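Local coordinates for protein 3' terminal uridylyl transferase (PDB 5IDO) that adds uridines from UTP to the 3'-hydroxyl of guide RNAs, ribosomal RNAs and some mRNAs during mitochondrial RNA editing, at residues G293-T298 / I361-V366. Numbering follows the deposited sequence.
With UTP (uridine 5'-triphosphate), chain B.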
# COMPACT_ATOMS: atom_id res chain seq x y z
N GLY A 293 4.01 4.51 7.76
CA GLY A 293 3.36 4.40 6.46
C GLY A 293 2.35 5.50 6.20
O GLY A 293 1.98 5.75 5.06
N ILE A 294 1.91 6.17 7.26
CA ILE A 294 0.91 7.22 7.12
C ILE A 294 1.49 8.42 6.38
O ILE A 294 0.91 8.89 5.39
CB ILE A 294 0.37 7.68 8.49
CG1 ILE A 294 -0.25 6.50 9.24
CG2 ILE A 294 -0.67 8.77 8.32
CD1 ILE A 294 -0.64 6.82 10.67
N ARG A 295 2.63 8.92 6.85
CA ARG A 295 3.23 10.10 6.25
C ARG A 295 3.65 9.82 4.80
O ARG A 295 3.51 10.68 3.93
CB ARG A 295 4.44 10.57 7.06
CG ARG A 295 4.94 11.94 6.67
CD ARG A 295 6.18 12.33 7.44
NE ARG A 295 6.39 13.78 7.42
CZ ARG A 295 7.45 14.39 7.93
NH1 ARG A 295 8.42 13.68 8.49
NH2 ARG A 295 7.56 15.71 7.86
N ASN A 296 4.15 8.61 4.58
CA ASN A 296 4.56 8.13 3.25
C ASN A 296 3.48 8.25 2.20
O ASN A 296 3.69 8.84 1.13
CB ASN A 296 4.97 6.66 3.33
CG ASN A 296 6.41 6.48 3.69
OD1 ASN A 296 7.24 7.34 3.40
ND2 ASN A 296 6.73 5.36 4.31
N SER A 297 2.35 7.63 2.49
CA SER A 297 1.23 7.59 1.57
C SER A 297 0.69 8.99 1.30
O SER A 297 0.28 9.30 0.18
CB SER A 297 0.13 6.69 2.15
OG SER A 297 0.67 5.43 2.54
N THR A 298 0.71 9.84 2.32
CA THR A 298 0.19 11.19 2.17
C THR A 298 1.07 11.98 1.20
O THR A 298 0.57 12.74 0.38
CB THR A 298 0.10 11.92 3.52
OG1 THR A 298 -0.61 11.10 4.45
CG2 THR A 298 -0.64 13.25 3.37
N ILE A 361 4.80 17.69 4.66
CA ILE A 361 3.78 16.77 5.14
C ILE A 361 4.05 16.48 6.61
O ILE A 361 5.08 15.90 6.94
CB ILE A 361 3.75 15.45 4.34
CG1 ILE A 361 3.52 15.72 2.85
CG2 ILE A 361 2.68 14.52 4.89
CD1 ILE A 361 2.19 16.37 2.55
N PRO A 362 3.13 16.90 7.49
CA PRO A 362 3.33 16.86 8.95
C PRO A 362 3.70 15.47 9.46
O PRO A 362 3.09 14.48 9.07
CB PRO A 362 1.96 17.29 9.50
CG PRO A 362 1.36 18.11 8.41
CD PRO A 362 1.82 17.47 7.13
N GLU A 363 4.70 15.42 10.34
CA GLU A 363 5.09 14.16 10.97
C GLU A 363 4.13 13.81 12.11
O GLU A 363 3.82 12.64 12.34
CB GLU A 363 6.53 14.25 11.50
CG GLU A 363 7.07 12.94 12.03
CD GLU A 363 8.44 13.08 12.66
OE1 GLU A 363 8.83 14.22 12.98
OE2 GLU A 363 9.13 12.05 12.83
N SER A 364 3.66 14.83 12.81
CA SER A 364 2.73 14.64 13.92
C SER A 364 1.31 14.38 13.42
O SER A 364 0.87 14.97 12.44
CB SER A 364 2.75 15.87 14.84
OG SER A 364 1.80 15.73 15.88
N LEU A 365 0.60 13.50 14.12
CA LEU A 365 -0.77 13.16 13.75
C LEU A 365 -1.81 13.91 14.59
O LEU A 365 -2.96 13.47 14.69
CB LEU A 365 -0.99 11.66 13.90
CG LEU A 365 -0.12 10.76 13.01
CD1 LEU A 365 -0.32 9.31 13.39
CD2 LEU A 365 -0.45 11.01 11.53
N VAL A 366 -1.41 15.03 15.18
CA VAL A 366 -2.33 15.78 16.05
C VAL A 366 -3.50 16.40 15.29
O VAL A 366 -4.66 16.22 15.66
CB VAL A 366 -1.58 16.90 16.82
CG1 VAL A 366 -2.57 17.86 17.45
CG2 VAL A 366 -0.66 16.29 17.87
PA UTP B . 3.86 -1.21 -0.90
O1A UTP B . 5.27 -1.11 -1.45
O2A UTP B . 3.49 -2.39 -0.03
O3A UTP B . 2.84 -1.05 -2.14
O5' UTP B . 3.57 0.15 -0.09
PB UTP B . 1.36 -1.71 -2.21
O1B UTP B . 0.96 -2.28 -0.86
O2B UTP B . 0.45 -0.70 -2.87
O3B UTP B . 1.60 -2.86 -3.31
PG UTP B . 2.03 -4.38 -2.99
O1G UTP B . 2.30 -4.46 -1.51
O2G UTP B . 3.28 -4.51 -3.83
O3G UTP B . 0.85 -5.19 -3.46
C5' UTP B . 2.50 0.16 0.85
C4' UTP B . 2.77 1.24 1.88
O4' UTP B . 3.74 0.78 2.82
C1' UTP B . 4.61 1.85 3.20
C2' UTP B . 4.21 3.06 2.38
O2' UTP B . 3.40 3.91 3.19
C3' UTP B . 3.36 2.50 1.26
O3' UTP B . 2.35 3.42 0.84
N1 UTP B . 6.00 1.49 2.91
C6 UTP B . 6.28 0.48 2.08
C2 UTP B . 7.06 2.22 3.51
O2 UTP B . 6.79 3.16 4.29
N3 UTP B . 8.33 1.91 3.25
C4 UTP B . 8.63 0.90 2.42
O4 UTP B . 9.83 0.62 2.19
C5 UTP B . 7.61 0.16 1.81
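Arg-295 reaches from helix 292-305 to the carbonyl of Ile-361, the polar centre of a contact that ties this helix, part of the UTP-binding site, to the loop between helices 336-349 and 385-409. Arg-295 NE and NH2 both donate to Ile-361 O, at 2.5 and 2.7 Å, so the guanidinium presents the edge bearing NE and NH2 to a single carbonyl oxygen. That oxygen lies close to the guanidinium plane, while the donors reach it from opposite faces of the carbonyl plane; both bonds are bent (143° and 134°). An extended chain, with CG anti to the backbone N (chi1 -168°), carries the group out to the loop. Over one guanidinium face sits Glu-363 CB, 3.6 Å from Arg-295 NH1; Glu-363 OE1, 4.5 Å from Arg-295 NH1 and well out of the guanidinium plane, offers charge attraction alone.

Two separate apolar contacts accompany this grip. Ile-361 CG2 nestles between Arg-295 CG and Thr-298 CG2, 3.9 Å from each, while Ile-294 CD1 meets Leu-365 CD1 at 3.7 Å; Phe-107 of strand 104-109 touches both Ile-294 and Leu-365.

The nucleotide is held from another side of the same helix: UTP O3' donates to Ser-297 OG (3.1 Å), which in turn donates to Gly-293 O (2.9 Å). One helical segment thus faces the sugar with its serine and the loop with its arginine, whose charge the Ile-361 carbonyl probably stabilises in part, no carboxylate of the two segments pairing closely with it.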